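PDB 4N6D: TRAP dicarboxylate transporter-DctP subunit from Desulfovibrio salexigens, which probably captures an organic acid such as a dicarboxylate in the periplasm and hands it to the membrane subunits of a TRAP transporter. Local coordinates for residues L32-F37 / E49-E54; E56-G61 / G259-E264; A60-V65 / P248-K253. One frame throughout, in Å; residues are numbered along the deposited sequence.

Contact 1 of 3, residues L32-F37 / E49-E54; sequences LSYANF and ERWKQE
Tyr34 and Trp51 form a buried, offset edge-to-face aromatic pair that seats helix 43-58 on strand 30-35 of the five-stranded mixed sheet. Tyr34 turns an edge toward the face of the six-membered ring of Trp51; the two ring centroids lie 5.5 Å apart and the planes are inclined at 72°. The touching edge is the CD1-CE1 side of the tyrosine. Its CE1 comes to 3.7 Å from Trp51 CE3, which lies near the tyrosine plane, while Tyr34 CD1 is 3.9 Å from Trp51 CZ3. The benzo part of the indole, not its pyrrole nitrogen, therefore supplies the contact, bringing the weakly positive C-H edge of one ring to the electron-rich system of the other.

In both residues the first torsion swings the ring away from the backbone N, with chi1 of -170° in Tyr34 and -175° in Trp51, and this carries each ring out from its own backbone into the layer between helix and sheet. The reach is needed, since even the nearest backbones, at Tyr34 and Lys52, keep their CA atoms 9.0 Å apart. Large flat residues suit such a gap, and a tyrosine has the further merit of a polar end: its OH is hydrogen-bonded to Gln47, a turn earlier on the same helix. Around the pair, the side chain of Ile90 touches both Tyr34 and Trp51, and Ile237 and Val65 pack on Tyr34, so strands on both sides of 30-35 contribute to the same hydrophobic layer.

This is the first half of a beta-alpha-beta crossover, strand 30-35, helix 43-58, strand 63-68, in which the helix packs against one face of a sheet; it belongs to the alpha/beta lobe architecture of periplasmic solute-binding proteins.

Contact 2 of 3, residues E56-G61 / G259-E264; sequences EKRTAG and GREQAE. With I3C (5-amino-2,4,6-triiodobenzene-1,3-dicarboxylic acid), chain B.
The guanidinium of Arg58 meets the carboxylate of Glu261 with its edge, the carboxylate carbon lying close to the guanidinium plane, so that neither flat group is stacked on a face of the other. The two planes are nevertheless twisted 54° apart, and the pairing falls short of the flat, two-by-two form. Instead the two terminal nitrogens close on a single oxygen. Arg58 NH2 gives a hydrogen bond of 3.0 Å to the syn lone pair of Glu261 OE1, and Arg58 NH1 reaches the same OE1 at 3.1 Å from above the carboxylate plane. A weak third bond, 3.4 Å from Arg58 NH1 to Glu261 OE2, completes the salt bridge.

Long side chains suit this surface position because the backbones are far apart: the nearest CA atoms, those of Arg58 and Glu261, are 13.3 Å from each other. In each residue CG lies anti to the carbonyl carbon, with chi1 of -71° in Arg58 and -63° in Glu261, and the chain then runs out extended. The two approach from opposite directions; the longer arginine spans most of the gap and the charged ends meet nearer helix 249-285. Glu54 takes Arg58 NE in a second salt bridge, so two acids share the guanidinium, while Val254 and Leu258 touch the arginine side chain.

Just beyond Arg58 the helix ends in a Schellman motif. Gly61 N bonds to Glu56 O at 2.9 Å and Ala60 N to Lys57 O. Ala60, the C-prime residue, takes a positive phi less comfortable for alanine; Gly61, also at positive phi, suits its place. The iodinated phasing compound lies against this turn, its N13 3.6 Å from Ala60 CA. Overall this is a surface salt bridge between two helices, one of them the very long 249-285, consistent with the lobe-spanning helix characteristic of TRAP solute-binding proteins.

Contact 3 of 3, residues A60-V65 / P248-K253; sequences AGKVQV and PDDVKK. With I3C (5-amino-2,4,6-triiodobenzene-1,3-dicarboxylic acid), chain B.
A bend at chi3 (-60°) in the Lys62 chain brings its amino group, whose exact place is uncertain, near Asp250, whose own CG sits between backbone N and carbonyl carbon (chi1 64°). The pair joins the turn that leads into edge strand 63-68 to the first turn of the long helix 249-285, as part of the alpha/beta lobe of this solute-binding protein. The two side chains come from opposite directions and form a salt bridge on the surface, but the modelled separation of Lys62 NZ and Asp250 OD2 is too short to be trusted. A water donates to Asp250 OD1 at 2.8 Å; its link to Lys62 NZ, from which it accepts as modelled, is less certain.

Asp250 suits a helix start, where an acid probably interacts favourably with the positive end of the helix dipole; Val251 N makes a weak bond of 2.8 Å to Asp250 OD1. Pro248 occupies the N-cap, and its O accepts the first helical bond, from Lys252 N.

Beneath the charges the joint turns apolar. Val63 and Val251 are both buried, compact branched residues that fit between strand and helix where the CA atoms come within 8.1 Å. Ile30, Leu32 and Val55 also pack on Val63. The valines meet at an oblique angle: Val63 CG2 sits against the two methyls of Val251, nearest CG1 at 3.8 Å.

In the fold
Contact 1 is core, contact 2 surface, and contact 3 partly each, with a buried valine pair beneath an exposed lysine-aspartate pair. The chemistry follows: an aromatic pair inside, a salt bridge outside, and valines beneath a charged pair at the boundary. Helix 43-58 serves contacts 1 and 2, facing the sheet through one side and helix 249-285 through another; contacts 2 and 3 bind that long helix at successive places, about 10 Å apart between centres, and share Ala60 and Gly61 beside the iodinated compound. Strands 30-35 and 63-68 are sheet neighbours, linking contacts 1 and 3 through the Leu32-Gln64 backbone bond, while Arg50 to Gln262 ties the first contact to the second.

Contact 1 of 3, residues L32-F37 / E49-E54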
loop_
_atom_site.group_PDB
_atom_site.type_symbol
_atom_site.label_atom_id
_atom_site.label_comp_id
_atom_site.label_asym_id
_atom_site.label_seq_id
_atom_site.Cartn_x
_atom_site.Cartn_y
_atom_site.Cartn_z
ATOM N N LEU A 32 1.542 -2.501 25.699
ATOM C CA LEU A 32 2.078 -1.799 24.537
ATOM C C LEU A 32 1.021 -0.904 23.895
ATOM O O LEU A 32 -0.097 -1.355 23.631
ATOM C CB LEU A 32 2.543 -2.806 23.504
ATOM C CG LEU A 32 3.617 -3.785 23.974
ATOM C CD1 LEU A 32 3.810 -4.896 22.969
ATOM C CD2 LEU A 32 4.908 -3.026 24.262
ATOM N N SER A 33 1.384 0.333 23.580
ATOM C CA SER A 33 0.516 1.216 22.822
ATOM C C SER A 33 0.848 1.121 21.331
ATOM O O SER A 33 2.009 1.004 20.966
ATOM C CB SER A 33 0.677 2.668 23.285
ATOM O OG SER A 33 2.047 3.033 23.187
ATOM N N TYR A 34 -0.180 1.169 20.483
ATOM C CA TYR A 34 -0.024 0.994 19.049
ATOM C C TYR A 34 -0.736 2.167 18.369
ATOM O O TYR A 34 -1.976 2.260 18.355
ATOM C CB TYR A 34 -0.584 -0.393 18.687
ATOM C CG TYR A 34 -0.340 -0.927 17.295
ATOM C CD1 TYR A 34 -0.149 -2.281 17.106
ATOM C CD2 TYR A 34 -0.368 -0.112 16.172
ATOM C CE1 TYR A 34 0.020 -2.820 15.833
ATOM C CE2 TYR A 34 -0.183 -0.645 14.899
ATOM C CZ TYR A 34 -0.002 -2.003 14.742
ATOM O OH TYR A 34 0.161 -2.580 13.503
ATOM N N ALA A 35 0.069 3.103 17.863
ATOM C CA ALA A 35 -0.432 4.293 17.185
ATOM C C ALA A 35 -0.694 3.982 15.718
ATOM O O ALA A 35 0.056 3.249 15.097
ATOM C CB ALA A 35 0.573 5.432 17.309
ATOM N N ASN A 36 -1.757 4.558 15.176
ATOM C CA ASN A 36 -2.101 4.366 13.778
ATOM C C ASN A 36 -2.801 5.614 13.264
ATOM O O ASN A 36 -3.737 6.089 13.890
ATOM C CB ASN A 36 -2.993 3.132 13.648
ATOM C CG ASN A 36 -2.678 2.315 12.434
ATOM O OD1 ASN A 36 -2.367 2.859 11.370
ATOM N ND2 ASN A 36 -2.756 0.993 12.580
ATOM N N PHE A 37 -2.353 6.158 12.142
ATOM C CA PHE A 37 -2.821 7.469 11.722
ATOM C C PHE A 37 -4.219 7.508 11.031
ATOM O O PHE A 37 -4.978 8.469 11.229
ATOM C CB PHE A 37 -1.766 8.164 10.854
ATOM C CG PHE A 37 -1.568 7.529 9.518
ATOM C CD1 PHE A 37 -2.412 7.840 8.449
ATOM C CD2 PHE A 37 -0.552 6.607 9.320
ATOM C CE1 PHE A 37 -2.236 7.237 7.214
ATOM C CE2 PHE A 37 -0.379 5.992 8.091
ATOM C CZ PHE A 37 -1.227 6.312 7.035
ATOM N N GLU A 49 -5.850 -4.326 14.732
ATOM C CA GLU A 49 -6.707 -4.992 15.720
ATOM C C GLU A 49 -6.538 -6.499 15.680
ATOM O O GLU A 49 -6.565 -7.150 16.712
ATOM C CB GLU A 49 -8.188 -4.649 15.528
ATOM C CG GLU A 49 -8.510 -3.176 15.697
ATOM C CD GLU A 49 -8.222 -2.657 17.095
ATOM O OE1 GLU A 49 -8.236 -3.457 18.049
ATOM O OE2 GLU A 49 -7.970 -1.445 17.232
ATOM N N ARG A 50 -6.396 -7.065 14.483
ATOM C CA ARG A 50 -6.199 -8.516 14.368
ATOM C C ARG A 50 -4.851 -8.928 14.966
ATOM O O ARG A 50 -4.741 -9.951 15.655
ATOM C CB ARG A 50 -6.311 -8.948 12.911
ATOM C CG ARG A 50 -6.312 -10.473 12.718
ATOM C CD ARG A 50 -4.958 -10.961 12.303
ATOM N NE ARG A 50 -4.940 -12.423 12.244
ATOM C CZ ARG A 50 -3.854 -13.141 11.975
ATOM N NH1 ARG A 50 -2.703 -12.535 11.706
ATOM N NH2 ARG A 50 -3.932 -14.475 11.956
ATOM N N TRP A 51 -3.841 -8.099 14.744
ATOM C CA TRP A 51 -2.522 -8.352 15.294
ATOM C C TRP A 51 -2.593 -8.350 16.818
ATOM O O TRP A 51 -2.050 -9.240 17.466
ATOM C CB TRP A 51 -1.559 -7.294 14.791
ATOM C CG TRP A 51 -0.119 -7.503 15.178
ATOM C CD1 TRP A 51 0.811 -8.218 14.481
ATOM C CD2 TRP A 51 0.560 -6.953 16.309
ATOM N NE1 TRP A 51 2.028 -8.174 15.126
ATOM C CE2 TRP A 51 1.900 -7.400 16.249
ATOM C CE3 TRP A 51 0.167 -6.141 17.383
ATOM C CZ2 TRP A 51 2.850 -7.044 17.197
ATOM C CZ3 TRP A 51 1.120 -5.798 18.340
ATOM C CH2 TRP A 51 2.435 -6.257 18.241
ATOM N N LYS A 52 -3.267 -7.354 17.391
ATOM C CA LYS A 52 -3.512 -7.310 18.823
ATOM C C LYS A 52 -4.145 -8.605 19.329
ATOM O O LYS A 52 -3.726 -9.199 20.340
ATOM C CB LYS A 52 -4.439 -6.130 19.153
ATOM C CG LYS A 52 -5.121 -6.245 20.523
ATOM C CD LYS A 52 -5.851 -4.972 20.924
ATOM C CE LYS A 52 -6.634 -5.183 22.227
ATOM N NZ LYS A 52 -7.156 -3.905 22.802
ATOM N N GLN A 53 -5.186 -9.041 18.631
ATOM C CA GLN A 53 -5.912 -10.240 19.049
ATOM C C GLN A 53 -4.955 -11.429 19.128
ATOM O O GLN A 53 -4.968 -12.183 20.088
ATOM C CB GLN A 53 -7.037 -10.549 18.066
ATOM C CG GLN A 53 -8.194 -9.551 18.119
ATOM C CD GLN A 53 -9.089 -9.619 16.890
ATOM O OE1 GLN A 53 -9.085 -10.606 16.141
ATOM N NE2 GLN A 53 -9.863 -8.561 16.673
ATOM N N GLU A 54 -4.129 -11.591 18.103
ATOM C CA GLU A 54 -3.230 -12.738 18.049
ATOM C C GLU A 54 -2.105 -12.631 19.067
ATOM O O GLU A 54 -1.719 -13.608 19.669
ATOM C CB GLU A 54 -2.661 -12.908 16.641
ATOM C CG GLU A 54 -3.626 -13.571 15.664
ATOM C CD GLU A 54 -4.291 -14.848 16.228
ATOM O OE1 GLU A 54 -3.594 -15.802 16.679
ATOM O OE2 GLU A 54 -5.530 -14.882 16.252
#

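Contact 2 of 3, residues E56-G61 / G259-E264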
loop_
_atom_site.group_PDB
_atom_site.type_symbol
_atom_site.label_atom_id
_atom_site.label_comp_id
_atom_site.label_asym_id
_atom_site.label_seq_id
_atom_site.Cartn_x
_atom_site.Cartn_y
_atom_site.Cartn_z
ATOM N N GLU A 56 -2.233 -11.041 22.072
ATOM C CA GLU A 56 -2.766 -11.282 23.394
ATOM C C GLU A 56 -3.054 -12.757 23.592
ATOM O O GLU A 56 -2.823 -13.296 24.675
ATOM C CB GLU A 56 -4.024 -10.416 23.639
ATOM C CG GLU A 56 -3.695 -8.931 23.563
ATOM C CD GLU A 56 -4.826 -7.999 24.009
ATOM O OE1 GLU A 56 -6.004 -8.425 24.031
ATOM O OE2 GLU A 56 -4.517 -6.831 24.360
ATOM N N LYS A 57 -3.535 -13.417 22.541
ATOM C CA LYS A 57 -3.902 -14.831 22.643
ATOM C C LYS A 57 -2.638 -15.672 22.752
ATOM O O LYS A 57 -2.533 -16.525 23.628
ATOM C CB LYS A 57 -4.741 -15.275 21.437
ATOM C CG LYS A 57 -5.212 -16.734 21.488
ATOM C CD LYS A 57 -6.092 -17.044 20.286
ATOM C CE LYS A 57 -6.506 -18.515 20.235
ATOM N NZ LYS A 57 -7.092 -18.818 18.923
ATOM N N ARG A 58 -1.674 -15.430 21.864
ATOM C CA ARG A 58 -0.504 -16.312 21.770
ATOM C C ARG A 58 0.438 -16.160 22.952
ATOM O O ARG A 58 1.185 -17.078 23.277
ATOM C CB ARG A 58 0.249 -16.038 20.472
ATOM C CG ARG A 58 -0.509 -16.515 19.288
ATOM C CD ARG A 58 0.214 -16.181 18.008
ATOM N NE ARG A 58 -0.656 -16.405 16.871
ATOM C CZ ARG A 58 -0.240 -16.504 15.608
ATOM N NH1 ARG A 58 1.056 -16.473 15.303
ATOM N NH2 ARG A 58 -1.132 -16.693 14.647
ATOM N N THR A 59 0.392 -15.003 23.608
ATOM C CA THR A 59 1.201 -14.775 24.810
ATOM C C THR A 59 0.450 -15.100 26.104
ATOM O O THR A 59 0.938 -14.821 27.213
ATOM C CB THR A 59 1.728 -13.318 24.891
ATOM O OG1 THR A 59 0.637 -12.409 25.074
ATOM C CG2 THR A 59 2.515 -12.945 23.673
ATOM N N ALA A 60 -0.733 -15.687 25.957
ATOM C CA ALA A 60 -1.507 -16.172 27.094
ATOM C C ALA A 60 -1.773 -15.032 28.027
ATOM O O ALA A 60 -1.768 -15.183 29.244
ATOM C CB ALA A 60 -0.779 -17.300 27.813
ATOM N N GLY A 61 -2.009 -13.868 27.439
ATOM C CA GLY A 61 -2.371 -12.688 28.206
ATOM C C GLY A 61 -1.205 -11.969 28.861
ATOM O O GLY A 61 -1.413 -10.991 29.560
ATOM N N GLY A 259 5.534 -11.728 11.906
ATOM C CA GLY A 259 5.911 -10.749 10.893
ATOM C C GLY A 259 5.424 -11.148 9.502
ATOM O O GLY A 259 4.691 -10.412 8.832
ATOM N N ARG A 260 5.842 -12.320 9.048
ATOM C CA ARG A 260 5.391 -12.797 7.745
ATOM C C ARG A 260 3.885 -13.081 7.746
ATOM O O ARG A 260 3.177 -12.760 6.783
ATOM C CB ARG A 260 6.153 -14.058 7.327
ATOM C CG ARG A 260 5.846 -14.458 5.906
ATOM C CD ARG A 260 6.159 -15.927 5.684
ATOM N NE ARG A 260 5.639 -16.356 4.390
ATOM C CZ ARG A 260 6.218 -16.069 3.239
ATOM N NH1 ARG A 260 7.357 -15.392 3.234
ATOM N NH2 ARG A 260 5.674 -16.484 2.098
ATOM N N GLU A 261 3.392 -13.674 8.823
ATOM C CA GLU A 261 1.985 -14.027 8.910
ATOM C C GLU A 261 1.129 -12.782 8.745
ATOM O O GLU A 261 0.113 -12.796 8.058
ATOM C CB GLU A 261 1.636 -14.644 10.262
ATOM C CG GLU A 261 2.318 -15.939 10.593
ATOM C CD GLU A 261 1.726 -16.601 11.833
ATOM O OE1 GLU A 261 0.600 -16.219 12.215
ATOM O OE2 GLU A 261 2.386 -17.509 12.396
ATOM N N GLN A 262 1.505 -11.706 9.428
ATOM C CA GLN A 262 0.686 -10.501 9.405
ATOM C C GLN A 262 0.749 -9.800 8.051
ATOM O O GLN A 262 -0.233 -9.186 7.619
ATOM C CB GLN A 262 1.062 -9.557 10.559
ATOM C CG GLN A 262 0.099 -8.409 10.772
ATOM C CD GLN A 262 -1.235 -8.864 11.274
ATOM O OE1 GLN A 262 -1.385 -9.996 11.703
ATOM N NE2 GLN A 262 -2.213 -7.972 11.246
ATOM N N ALA A 263 1.895 -9.883 7.379
ATOM C CA ALA A 263 2.010 -9.357 6.024
ATOM C C ALA A 263 0.978 -10.075 5.124
ATOM O O ALA A 263 0.207 -9.440 4.385
ATOM C CB ALA A 263 3.436 -9.563 5.492
ATOM N N GLU A 264 0.975 -11.405 5.180
ATOM C CA GLU A 264 0.028 -12.207 4.397
ATOM C C GLU A 264 -1.416 -11.934 4.796
ATOM O O GLU A 264 -2.286 -11.766 3.951
ATOM C CB GLU A 264 0.322 -13.702 4.554
ATOM C CG GLU A 264 -0.584 -14.589 3.729
ATOM C CD GLU A 264 -0.150 -16.049 3.722
ATOM O OE1 GLU A 264 1.030 -16.340 3.988
ATOM O OE2 GLU A 264 -0.999 -16.909 3.445
HETATM I I3 I3C B . -3.678 -20.265 30.682
HETATM I I2 I3C B . -5.441 -15.020 28.394
HETATM I I1 I3C B . -5.807 -16.040 34.336
HETATM O O8 I3C B . -3.527 -18.763 34.090
HETATM O O9 I3C B . -5.359 -19.823 33.584
HETATM C C10 I3C B . -6.065 -14.451 31.443
HETATM N N13 I3C B . -4.298 -17.989 28.539
HETATM C C1 I3C B . -4.782 -17.936 32.222
HETATM C C6 I3C B . -4.456 -18.344 30.947
HETATM C C5 I3C B . -4.639 -17.529 29.851
HETATM C C4 I3C B . -5.160 -16.274 30.042
HETATM C C3 I3C B . -5.496 -15.827 31.306
HETATM C C2 I3C B . -5.304 -16.665 32.394
HETATM C C7 I3C B . -4.551 -18.883 33.359
HETATM O O11 I3C B . -7.301 -14.306 31.632
HETATM O O12 I3C B . -5.320 -13.439 31.344
#

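Contact 3 of 3, residues A60-V65 / P248-K253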
loop_
_atom_site.group_PDB
_atom_site.type_symbol
_atom_site.label_atom_id
_atom_site.label_comp_id
_atom_site.label_asym_id
_atom_site.label_seq_id
_atom_site.Cartn_x
_atom_site.Cartn_y
_atom_site.Cartn_z
ATOM N N ALA A 60 -0.733 -15.687 25.957
ATOM C CA ALA A 60 -1.507 -16.172 27.094
ATOM C C ALA A 60 -1.773 -15.032 28.027
ATOM O O ALA A 60 -1.768 -15.183 29.244
ATOM C CB ALA A 60 -0.779 -17.300 27.813
ATOM N N GLY A 61 -2.009 -13.868 27.439
ATOM C CA GLY A 61 -2.371 -12.688 28.206
ATOM C C GLY A 61 -1.205 -11.969 28.861
ATOM O O GLY A 61 -1.413 -10.991 29.560
ATOM N N LYS A 62 0.026 -12.425 28.632
ATOM C CA LYS A 62 1.180 -11.745 29.211
ATOM C C LYS A 62 1.386 -10.359 28.623
ATOM O O LYS A 62 1.915 -9.472 29.288
ATOM C CB LYS A 62 2.452 -12.565 29.033
ATOM C CG LYS A 62 2.504 -13.783 29.936
ATOM C CD LYS A 62 3.845 -14.476 29.807
ATOM C CE LYS A 62 4.077 -14.928 28.387
ATOM N NZ LYS A 62 5.344 -15.677 28.245
ATOM N N VAL A 63 0.960 -10.178 27.381
ATOM C CA VAL A 63 1.024 -8.883 26.710
ATOM C C VAL A 63 -0.381 -8.373 26.461
ATOM O O VAL A 63 -1.261 -9.138 26.047
ATOM C CB VAL A 63 1.713 -8.999 25.322
ATOM C CG1 VAL A 63 1.716 -7.655 24.585
ATOM C CG2 VAL A 63 3.130 -9.508 25.480
ATOM N N GLN A 64 -0.598 -7.093 26.737
ATOM C CA GLN A 64 -1.809 -6.409 26.315
ATOM C C GLN A 64 -1.413 -5.273 25.378
ATOM O O GLN A 64 -0.350 -4.677 25.528
ATOM C CB GLN A 64 -2.612 -5.877 27.515
ATOM C CG GLN A 64 -1.962 -4.757 28.261
ATOM C CD GLN A 64 -2.788 -4.312 29.453
ATOM O OE1 GLN A 64 -3.573 -5.096 30.015
ATOM N NE2 GLN A 64 -2.626 -3.054 29.844
ATOM N N VAL A 65 -2.284 -4.977 24.419
ATOM C CA VAL A 65 -2.053 -3.910 23.445
ATOM C C VAL A 65 -3.216 -2.914 23.465
ATOM O O VAL A 65 -4.389 -3.308 23.351
ATOM C CB VAL A 65 -1.937 -4.512 22.024
ATOM C CG1 VAL A 65 -1.607 -3.413 21.000
ATOM C CG2 VAL A 65 -0.888 -5.587 21.995
ATOM N N PRO A 248 10.529 -10.482 26.874
ATOM C CA PRO A 248 11.198 -11.769 27.089
ATOM C C PRO A 248 11.321 -12.541 25.781
ATOM O O PRO A 248 10.558 -12.297 24.851
ATOM C CB PRO A 248 10.241 -12.518 28.020
ATOM C CG PRO A 248 9.287 -11.514 28.536
ATOM C CD PRO A 248 9.224 -10.406 27.555
ATOM N N ASP A 249 12.251 -13.481 25.708
ATOM C CA ASP A 249 12.467 -14.216 24.466
ATOM C C ASP A 249 11.228 -14.926 23.925
ATOM O O ASP A 249 11.031 -14.996 22.706
ATOM C CB ASP A 249 13.598 -15.231 24.666
ATOM C CG ASP A 249 14.975 -14.584 24.602
ATOM O OD1 ASP A 249 15.089 -13.483 24.023
ATOM O OD2 ASP A 249 15.939 -15.185 25.107
ATOM N N ASP A 250 10.389 -15.484 24.791
ATOM C CA ASP A 250 9.199 -16.166 24.281
ATOM C C ASP A 250 8.201 -15.219 23.623
ATOM O O ASP A 250 7.584 -15.557 22.603
ATOM C CB ASP A 250 8.513 -17.018 25.365
ATOM C CG ASP A 250 7.972 -16.200 26.526
ATOM O OD1 ASP A 250 8.444 -15.084 26.774
ATOM O OD2 ASP A 250 7.064 -16.700 27.213
ATOM N N VAL A 251 8.067 -14.027 24.191
ATOM C CA VAL A 251 7.275 -12.970 23.569
ATOM C C VAL A 251 7.893 -12.490 22.246
ATOM O O VAL A 251 7.182 -12.289 21.254
ATOM C CB VAL A 251 7.063 -11.781 24.549
ATOM C CG1 VAL A 251 6.340 -10.638 23.856
ATOM C CG2 VAL A 251 6.268 -12.235 25.756
ATOM N N LYS A 252 9.211 -12.302 22.212
ATOM C CA LYS A 252 9.873 -11.920 20.959
ATOM C C LYS A 252 9.606 -12.943 19.873
ATOM O O LYS A 252 9.344 -12.587 18.720
ATOM C CB LYS A 252 11.384 -11.753 21.144
ATOM C CG LYS A 252 11.812 -10.538 21.969
ATOM C CD LYS A 252 13.318 -10.340 21.862
ATOM C CE LYS A 252 13.819 -9.125 22.623
ATOM N NZ LYS A 252 15.297 -9.179 22.731
ATOM N N LYS A 253 9.648 -14.229 20.227
ATOM C CA LYS A 253 9.358 -15.251 19.240
ATOM C C LYS A 253 7.945 -15.122 18.672
ATOM O O LYS A 253 7.733 -15.260 17.473
ATOM C CB LYS A 253 9.530 -16.636 19.847
ATOM C CG LYS A 253 9.280 -17.716 18.825
ATOM C CD LYS A 253 9.490 -19.097 19.386
ATOM C CE LYS A 253 9.722 -20.098 18.267
ATOM N NZ LYS A 253 8.823 -19.927 17.118
HETATM I I3 I3C B . -3.678 -20.265 30.682
HETATM I I2 I3C B . -5.441 -15.020 28.394
HETATM I I1 I3C B . -5.807 -16.040 34.336
HETATM O O8 I3C B . -3.527 -18.763 34.090
HETATM O O9 I3C B . -5.359 -19.823 33.584
HETATM C C10 I3C B . -6.065 -14.451 31.443
HETATM N N13 I3C B . -4.298 -17.989 28.539
HETATM C C1 I3C B . -4.782 -17.936 32.222
HETATM C C6 I3C B . -4.456 -18.344 30.947
HETATM C C5 I3C B . -4.639 -17.529 29.851
HETATM C C4 I3C B . -5.160 -16.274 30.042
HETATM C C3 I3C B . -5.496 -15.827 31.306
HETATM C C2 I3C B . -5.304 -16.665 32.394
HETATM C C7 I3C B . -4.551 -18.883 33.359
HETATM O O11 I3C B . -7.301 -14.306 31.632
HETATM O O12 I3C B . -5.320 -13.439 31.344
HETATM O O HOH W 1 7.261 -14.327 29.212
#